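Local coordinates for hypothetical sugar ABC-transporter sugar binding protein (Arthrobacter globiformis, PDB 7BVT) that binds cyclic alpha-maltosyl-(1→6)-maltose outside the cell and probably delivers it to an ABC transporter for import, at residues Gln232-Leu237 with Lys390-Glu395; Asn200-Leu205 with Ala375-Val380; Glu250-Gln255 with Gly267-Asp272. One frame throughout, in Å; residues are numbered along the deposited sequence.

Contact 1 (Gln232-Leu237 with Lys390-Glu395); sequences QYWVDL and KALAGE
Leu392, near the C-terminal end of helix 377-392, meets Trp234 and Val235 of helix 225-239; no hydrogen bond crosses between the two segments, and the side chains that meet are apolar. The two methyls of the leucine divide the tryptophan side chain between them. CD1 lies at the ring edge, near its plane, 3.7 Å from Trp234 CE3, while CD2 sits 3.9 Å from Trp234 CB, nearer the root of the side chain. The bond from CA to CB of Trp234 points toward the other segment, and with CG anti to the carbonyl carbon (chi1 -74°) the CE3/CZ3 edge comes up against the leucine. Beside it Val235 completes the patch: its CG2 is 4.3 Å from Ala391 CB and 4.4 Å from Leu392 CD2. The helices come close here, with Val235 CA and Leu392 CA 5.8 Å apart.

Polar bonds stay within each segment or lead elsewhere. Gln232 NE2 reaches one turn along its own helix to Asp236 OD1, 2.9 Å away, arriving from above the carboxylate plane. Past Leu392 the chain turns through a Schellman motif, with Gly394 at positive phi and its N bonded to Ala391 O, as Glu395 N is to Lys390 O. The indole NE1 is bonded to Asn204 of helix 195-207, and Phe201 of that helix packs edge-to-face with the ring.

The chemistry therefore splits the tryptophan in two: its one polar atom is spent on helix 195-207, and part of its carbon edge is left to the leucine, so that between these two segments the join rests on apolar packing.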
# COMPACT_ATOMS: atom_id res chain seq x y z
N GLN A 232 -7.07 -15.52 14.66
CA GLN A 232 -7.97 -16.70 14.73
C GLN A 232 -8.71 -16.84 13.41
O GLN A 232 -8.94 -17.98 12.95
CB GLN A 232 -8.97 -16.52 15.87
CG GLN A 232 -9.75 -17.81 16.15
CD GLN A 232 -8.82 -18.89 16.68
OE1 GLN A 232 -8.19 -18.72 17.75
NE2 GLN A 232 -8.72 -20.00 15.96
N TYR A 233 -8.99 -15.72 12.75
CA TYR A 233 -9.63 -15.75 11.40
C TYR A 233 -8.72 -16.47 10.41
O TYR A 233 -9.19 -17.37 9.67
CB TYR A 233 -9.95 -14.33 10.95
CG TYR A 233 -10.49 -14.05 9.57
CD1 TYR A 233 -11.57 -14.71 9.04
CD2 TYR A 233 -10.01 -12.94 8.90
CE1 TYR A 233 -12.11 -14.34 7.82
CE2 TYR A 233 -10.55 -12.53 7.68
CZ TYR A 233 -11.62 -13.23 7.16
OH TYR A 233 -12.19 -12.81 6.00
N TRP A 234 -7.47 -16.02 10.31
CA TRP A 234 -6.47 -16.71 9.47
C TRP A 234 -6.41 -18.19 9.85
O TRP A 234 -6.42 -19.03 8.96
CB TRP A 234 -5.08 -16.05 9.53
CG TRP A 234 -5.01 -14.75 8.78
CD1 TRP A 234 -5.89 -13.69 8.83
CD2 TRP A 234 -3.95 -14.32 7.93
NE1 TRP A 234 -5.47 -12.68 8.01
CE2 TRP A 234 -4.30 -13.05 7.42
CE3 TRP A 234 -2.78 -14.92 7.47
CZ2 TRP A 234 -3.46 -12.34 6.57
CZ3 TRP A 234 -1.95 -14.23 6.61
CH2 TRP A 234 -2.31 -12.96 6.13
N VAL A 235 -6.27 -18.49 11.13
CA VAL A 235 -6.01 -19.91 11.53
C VAL A 235 -7.26 -20.75 11.23
O VAL A 235 -7.11 -21.90 10.75
CB VAL A 235 -5.57 -20.00 12.99
CG1 VAL A 235 -5.57 -21.43 13.49
CG2 VAL A 235 -4.21 -19.36 13.17
N ASP A 236 -8.43 -20.16 11.39
CA ASP A 236 -9.70 -20.87 11.10
C ASP A 236 -9.80 -21.16 9.61
O ASP A 236 -10.25 -22.26 9.26
CB ASP A 236 -10.95 -20.12 11.54
CG ASP A 236 -11.14 -20.08 13.04
OD1 ASP A 236 -10.43 -20.79 13.73
OD2 ASP A 236 -12.01 -19.31 13.48
N LEU A 237 -9.46 -20.21 8.75
CA LEU A 237 -9.44 -20.40 7.27
C LEU A 237 -8.48 -21.54 6.91
O LEU A 237 -8.83 -22.37 6.06
CB LEU A 237 -9.06 -19.10 6.55
CG LEU A 237 -10.15 -18.04 6.57
CD1 LEU A 237 -9.58 -16.66 6.23
CD2 LEU A 237 -11.25 -18.40 5.57
N LYS A 390 4.32 -19.14 12.41
CA LYS A 390 4.35 -20.39 13.20
C LYS A 390 2.90 -20.81 13.51
O LYS A 390 2.63 -22.01 13.48
CB LYS A 390 5.20 -20.18 14.45
CG LYS A 390 6.65 -19.86 14.11
CD LYS A 390 7.54 -19.90 15.32
CE LYS A 390 8.88 -19.26 15.03
NZ LYS A 390 9.59 -18.90 16.27
N ALA A 391 2.00 -19.88 13.80
CA ALA A 391 0.57 -20.22 14.02
C ALA A 391 -0.05 -20.66 12.69
O ALA A 391 -0.80 -21.64 12.70
CB ALA A 391 -0.18 -19.08 14.60
N LEU A 392 0.24 -19.99 11.60
CA LEU A 392 -0.35 -20.35 10.27
C LEU A 392 0.10 -21.77 9.89
O LEU A 392 -0.68 -22.56 9.26
CB LEU A 392 0.06 -19.29 9.23
CG LEU A 392 -0.17 -17.84 9.63
CD1 LEU A 392 0.19 -16.92 8.49
CD2 LEU A 392 -1.59 -17.61 10.12
N ALA A 393 1.32 -22.15 10.31
CA ALA A 393 1.93 -23.44 9.92
C ALA A 393 1.43 -24.56 10.85
O ALA A 393 1.80 -25.74 10.60
CB ALA A 393 3.47 -23.33 9.89
N GLY A 394 0.67 -24.24 11.89
CA GLY A 394 0.17 -25.20 12.88
C GLY A 394 1.17 -25.51 13.99
O GLY A 394 0.90 -26.46 14.76
N GLU A 395 2.27 -24.77 14.08
CA GLU A 395 3.38 -25.05 15.03
C GLU A 395 3.24 -24.24 16.31
O GLU A 395 4.06 -24.43 17.23
CB GLU A 395 4.73 -24.79 14.37
CG GLU A 395 5.09 -25.85 13.34
CD GLU A 395 6.24 -25.45 12.43
OE1 GLU A 395 6.98 -24.52 12.81
OE2 GLU A 395 6.35 -26.02 11.33

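Contact 2 (Asn200-Leu205 with Ala375-Val380); sequences NFQVNL and ALYPTV
Helix 195-207, which carries several residues of the glycan pocket of this solute-binding protein, is tied here to the first turn of helix 377-392 by one buried side-chain hydrogen bond. Gln202 and Tyr377 come from opposite directions, amide and ring planes 31° apart; their backbones are far from each other, and even the nearest CA atoms, those of Gln202 and Val380, are separated by 12.9 Å.

Gln202 NE2 gives an N-H to Tyr377 OH over 3.1 Å, with an angle at the hydrogen of 149°, so the bond is somewhat bent. The hydroxyl is tilted from the amide plane, while the amide nitrogen lies in the plane of the phenol ring, at its edge. Two side-chain shapes span the gap: Gln202 runs extended beyond CG, and in Tyr377, with CG anti to the backbone N (chi1 179°), the ring extends far enough to bring OH to the glutamine amide.

Each polar end has a further, stronger partner. Gln202 OE1 is bonded to Asn293 ND2, which is consistent with the amide being placed this way round, and Tyr377 OH is bonded to Glu195 OE2, a residue of the pocket. Arg371, another pocket residue, packs against both side chains. An alanine in place of Gln202 would probably leave Tyr377 OH with one partner fewer and Asn293 ND2 without this acceptor, and open a gap between the helices.

Gln202 and Tyr377 thus form a second shell behind the pocket residue Glu195, the Tyr377 side chain about 7 Å from a bound glucose; the bonds are likely to hold the Glu195 carboxylate in position while satisfying the buried polar ends of Gln202 and Tyr377.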
# COMPACT_ATOMS: atom_id res chain seq x y z
N ASN A 200 -0.81 -7.87 4.57
CA ASN A 200 -2.14 -8.50 4.40
C ASN A 200 -2.82 -8.69 5.75
O ASN A 200 -4.05 -8.45 5.86
CB ASN A 200 -1.99 -9.81 3.63
CG ASN A 200 -1.91 -9.62 2.13
OD1 ASN A 200 -0.85 -9.80 1.52
ND2 ASN A 200 -3.01 -9.18 1.57
N PHE A 201 -2.07 -9.12 6.77
CA PHE A 201 -2.61 -9.31 8.11
C PHE A 201 -3.06 -7.98 8.72
O PHE A 201 -4.10 -7.93 9.38
CB PHE A 201 -1.58 -9.98 9.01
CG PHE A 201 -2.13 -10.27 10.37
CD1 PHE A 201 -2.95 -11.36 10.61
CD2 PHE A 201 -1.89 -9.40 11.41
CE1 PHE A 201 -3.52 -11.56 11.86
CE2 PHE A 201 -2.42 -9.62 12.65
CZ PHE A 201 -3.23 -10.69 12.89
N GLN A 202 -2.29 -6.91 8.52
CA GLN A 202 -2.63 -5.63 9.16
C GLN A 202 -4.06 -5.23 8.76
O GLN A 202 -4.73 -4.60 9.52
CB GLN A 202 -1.64 -4.55 8.73
CG GLN A 202 -0.34 -4.61 9.50
CD GLN A 202 0.84 -3.95 8.79
OE1 GLN A 202 0.80 -3.68 7.60
NE2 GLN A 202 1.93 -3.74 9.55
N VAL A 203 -4.46 -5.52 7.54
CA VAL A 203 -5.84 -5.16 7.08
C VAL A 203 -6.83 -5.72 8.08
O VAL A 203 -7.69 -5.00 8.55
CB VAL A 203 -6.11 -5.76 5.70
CG1 VAL A 203 -7.57 -5.62 5.31
CG2 VAL A 203 -5.20 -5.15 4.66
N ASN A 204 -6.71 -7.00 8.39
CA ASN A 204 -7.71 -7.69 9.24
C ASN A 204 -7.52 -7.29 10.71
O ASN A 204 -8.55 -7.13 11.42
CB ASN A 204 -7.54 -9.19 9.07
CG ASN A 204 -7.87 -9.68 7.67
OD1 ASN A 204 -7.19 -10.57 7.16
ND2 ASN A 204 -8.85 -9.08 7.01
N LEU A 205 -6.29 -6.98 11.14
CA LEU A 205 -6.04 -6.45 12.49
C LEU A 205 -6.81 -5.12 12.64
O LEU A 205 -7.52 -4.90 13.61
CB LEU A 205 -4.52 -6.29 12.66
CG LEU A 205 -4.09 -5.55 13.93
CD1 LEU A 205 -4.35 -6.38 15.18
CD2 LEU A 205 -2.63 -5.18 13.81
N ALA A 375 11.67 3.96 11.19
CA ALA A 375 12.81 3.49 10.40
C ALA A 375 13.17 2.03 10.67
O ALA A 375 13.78 1.40 9.77
CB ALA A 375 13.97 4.41 10.69
N LEU A 376 12.67 1.46 11.75
CA LEU A 376 12.87 0.01 12.07
C LEU A 376 11.73 -0.81 11.46
O LEU A 376 11.72 -2.03 11.65
CB LEU A 376 12.90 -0.11 13.59
CG LEU A 376 14.16 0.50 14.23
CD1 LEU A 376 13.99 0.71 15.73
CD2 LEU A 376 15.34 -0.37 13.91
N TYR A 377 10.83 -0.21 10.69
CA TYR A 377 9.65 -1.00 10.24
C TYR A 377 10.05 -2.28 9.50
O TYR A 377 9.48 -3.34 9.75
CB TYR A 377 8.70 -0.14 9.37
CG TYR A 377 7.53 -0.96 8.91
CD1 TYR A 377 6.56 -1.35 9.82
CD2 TYR A 377 7.46 -1.47 7.63
CE1 TYR A 377 5.49 -2.16 9.43
CE2 TYR A 377 6.39 -2.25 7.21
CZ TYR A 377 5.42 -2.62 8.13
OH TYR A 377 4.41 -3.46 7.70
N PRO A 378 11.03 -2.31 8.56
CA PRO A 378 11.36 -3.54 7.86
C PRO A 378 11.78 -4.65 8.83
O PRO A 378 11.38 -5.78 8.64
CB PRO A 378 12.49 -3.15 6.88
CG PRO A 378 12.28 -1.65 6.70
CD PRO A 378 11.78 -1.15 8.03
N THR A 379 12.59 -4.33 9.84
CA THR A 379 13.00 -5.33 10.85
C THR A 379 11.80 -5.79 11.68
O THR A 379 11.64 -7.01 11.94
CB THR A 379 14.11 -4.81 11.77
OG1 THR A 379 15.08 -4.33 10.84
CG2 THR A 379 14.65 -5.93 12.62
N VAL A 380 10.95 -4.85 12.05
CA VAL A 380 9.70 -5.13 12.79
C VAL A 380 8.86 -6.11 11.97
O VAL A 380 8.32 -7.09 12.52
CB VAL A 380 8.95 -3.85 13.12
CG1 VAL A 380 7.51 -4.11 13.57
CG2 VAL A 380 9.71 -3.06 14.18

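Contact 3 (Glu250-Gln255 with Gly267-Asp272); sequences EFEKGQ and GIWAAD
This is a small, largely aromatic contact in the type II periplasmic-binding-protein fold, as the family assignment indicates, and it is close along the chain: the loop leading into strand 258-262 packs against Trp269 of helix 264-271, which follows that strand. On the loop side, Phe251 to Gly254 form a type I beta turn, closed by Gly254 N to Phe251 O, and the first two of its residues receive the indole. Phe251 CG is anti to its own nitrogen (chi1 168°), and this lets CE2 of the ring reach the indole. The rings meet obliquely, planes at 50°. Phe275 packs edge-to-face with both, and Met145 of strand 140-147 also touches both, so the pair belongs to an apolar cluster against the sheet. Glu252 meets the indole edge with its CG and backbone CA, its chain at about a right angle to the tryptophan side chain; CG lies 3.9 Å from Trp269 CZ2, while the carboxylate plane stands nearly perpendicular to the ring. At the heart of the contact, Phe251 CE2 comes in at the edge of the indole, in its plane, 3.6 Å from both Trp269 CZ3 and Trp269 CH2.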
# COMPACT_ATOMS: atom_id res chain seq x y z
N GLU A 250 -2.71 -19.68 -5.82
CA GLU A 250 -3.76 -20.54 -6.45
C GLU A 250 -4.83 -19.70 -7.16
O GLU A 250 -5.33 -20.07 -8.26
CB GLU A 250 -4.37 -21.49 -5.43
CG GLU A 250 -3.41 -22.51 -4.93
CD GLU A 250 -2.65 -23.27 -6.00
OE1 GLU A 250 -3.33 -23.94 -6.82
OE2 GLU A 250 -1.39 -23.18 -6.02
N PHE A 251 -5.24 -18.58 -6.55
CA PHE A 251 -6.27 -17.69 -7.09
C PHE A 251 -5.76 -17.14 -8.42
O PHE A 251 -6.50 -17.15 -9.41
CB PHE A 251 -6.55 -16.54 -6.12
CG PHE A 251 -7.37 -15.45 -6.74
CD1 PHE A 251 -8.66 -15.68 -7.19
CD2 PHE A 251 -6.83 -14.20 -6.95
CE1 PHE A 251 -9.39 -14.66 -7.79
CE2 PHE A 251 -7.52 -13.23 -7.61
CZ PHE A 251 -8.81 -13.45 -8.03
N GLU A 252 -4.52 -16.65 -8.41
CA GLU A 252 -3.94 -15.96 -9.59
C GLU A 252 -3.80 -16.95 -10.77
O GLU A 252 -3.97 -16.50 -11.90
CB GLU A 252 -2.61 -15.34 -9.21
CG GLU A 252 -2.83 -14.14 -8.30
CD GLU A 252 -1.58 -13.55 -7.68
OE1 GLU A 252 -0.48 -13.89 -8.10
OE2 GLU A 252 -1.73 -12.77 -6.75
N LYS A 253 -3.59 -18.22 -10.48
CA LYS A 253 -3.53 -19.35 -11.46
C LYS A 253 -4.91 -19.68 -12.04
O LYS A 253 -4.95 -20.54 -12.92
CB LYS A 253 -3.01 -20.62 -10.79
CG LYS A 253 -1.54 -20.65 -10.40
CD LYS A 253 -1.26 -21.69 -9.34
CE LYS A 253 0.04 -22.45 -9.50
NZ LYS A 253 1.13 -21.91 -8.64
N GLY A 254 -6.01 -19.10 -11.56
CA GLY A 254 -7.37 -19.53 -11.92
C GLY A 254 -7.73 -20.85 -11.27
O GLY A 254 -8.65 -21.50 -11.76
N GLN A 255 -7.05 -21.22 -10.17
CA GLN A 255 -7.32 -22.47 -9.41
C GLN A 255 -7.81 -22.16 -7.97
O GLN A 255 -7.67 -23.03 -7.05
CB GLN A 255 -6.06 -23.32 -9.39
CG GLN A 255 -5.54 -23.73 -10.76
CD GLN A 255 -6.58 -24.55 -11.48
OE1 GLN A 255 -7.12 -25.52 -10.94
NE2 GLN A 255 -6.93 -24.10 -12.67
N GLY A 267 -5.51 -3.22 -13.14
CA GLY A 267 -4.92 -2.70 -14.38
C GLY A 267 -4.23 -3.81 -15.15
O GLY A 267 -4.47 -3.93 -16.37
N ILE A 268 -3.37 -4.57 -14.49
CA ILE A 268 -2.64 -5.71 -15.10
C ILE A 268 -3.65 -6.68 -15.72
O ILE A 268 -3.50 -7.02 -16.91
CB ILE A 268 -1.73 -6.37 -14.06
CG1 ILE A 268 -0.63 -5.41 -13.62
CG2 ILE A 268 -1.17 -7.68 -14.59
CD1 ILE A 268 -0.05 -5.72 -12.29
N TRP A 269 -4.71 -7.03 -15.01
CA TRP A 269 -5.72 -8.02 -15.50
C TRP A 269 -6.81 -7.43 -16.40
O TRP A 269 -7.35 -8.21 -17.21
CB TRP A 269 -6.33 -8.74 -14.30
CG TRP A 269 -5.42 -9.78 -13.74
CD1 TRP A 269 -4.15 -10.08 -14.13
CD2 TRP A 269 -5.71 -10.62 -12.62
NE1 TRP A 269 -3.63 -11.07 -13.35
CE2 TRP A 269 -4.56 -11.42 -12.41
CE3 TRP A 269 -6.83 -10.78 -11.81
CZ2 TRP A 269 -4.51 -12.38 -11.40
CZ3 TRP A 269 -6.78 -11.72 -10.81
CH2 TRP A 269 -5.64 -12.50 -10.62
N ALA A 270 -7.24 -6.19 -16.22
CA ALA A 270 -8.40 -5.68 -17.00
C ALA A 270 -8.02 -5.73 -18.49
O ALA A 270 -8.93 -5.89 -19.31
CB ALA A 270 -8.86 -4.31 -16.53
N ALA A 271 -6.72 -5.76 -18.78
CA ALA A 271 -6.13 -5.85 -20.14
C ALA A 271 -6.18 -7.29 -20.64
O ALA A 271 -6.93 -7.56 -21.61
CB ALA A 271 -4.70 -5.35 -20.11
N ASP A 272 -5.40 -8.19 -20.03
CA ASP A 272 -5.34 -9.61 -20.45
C ASP A 272 -5.72 -10.50 -19.27
O ASP A 272 -4.87 -11.06 -18.60
CB ASP A 272 -3.97 -9.98 -20.98
CG ASP A 272 -3.99 -11.38 -21.54
OD1 ASP A 272 -4.91 -11.67 -22.32
OD2 ASP A 272 -3.14 -12.17 -21.15

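How the contacts relate
From the N terminus the chain first reaches helix 195-207, where contact 2 opens, and then helix 225-239, where contact 1 opens. Contact 3 follows and closes at once, a short loop that takes in strand 258-262 and is nested inside both long ones. Much later helix 377-392 closes contact 2 at its start and contact 1 near its end, so the two long loops cross, and this one helix is joined to two that follow each other in the chain. Contacts 1 and 2, with centres about 17 Å apart, touch through the packing of Trp234 CZ2 on the backbone of Phe201 and Asn200; contact 3 touches neither, its centre about 26 Å from each.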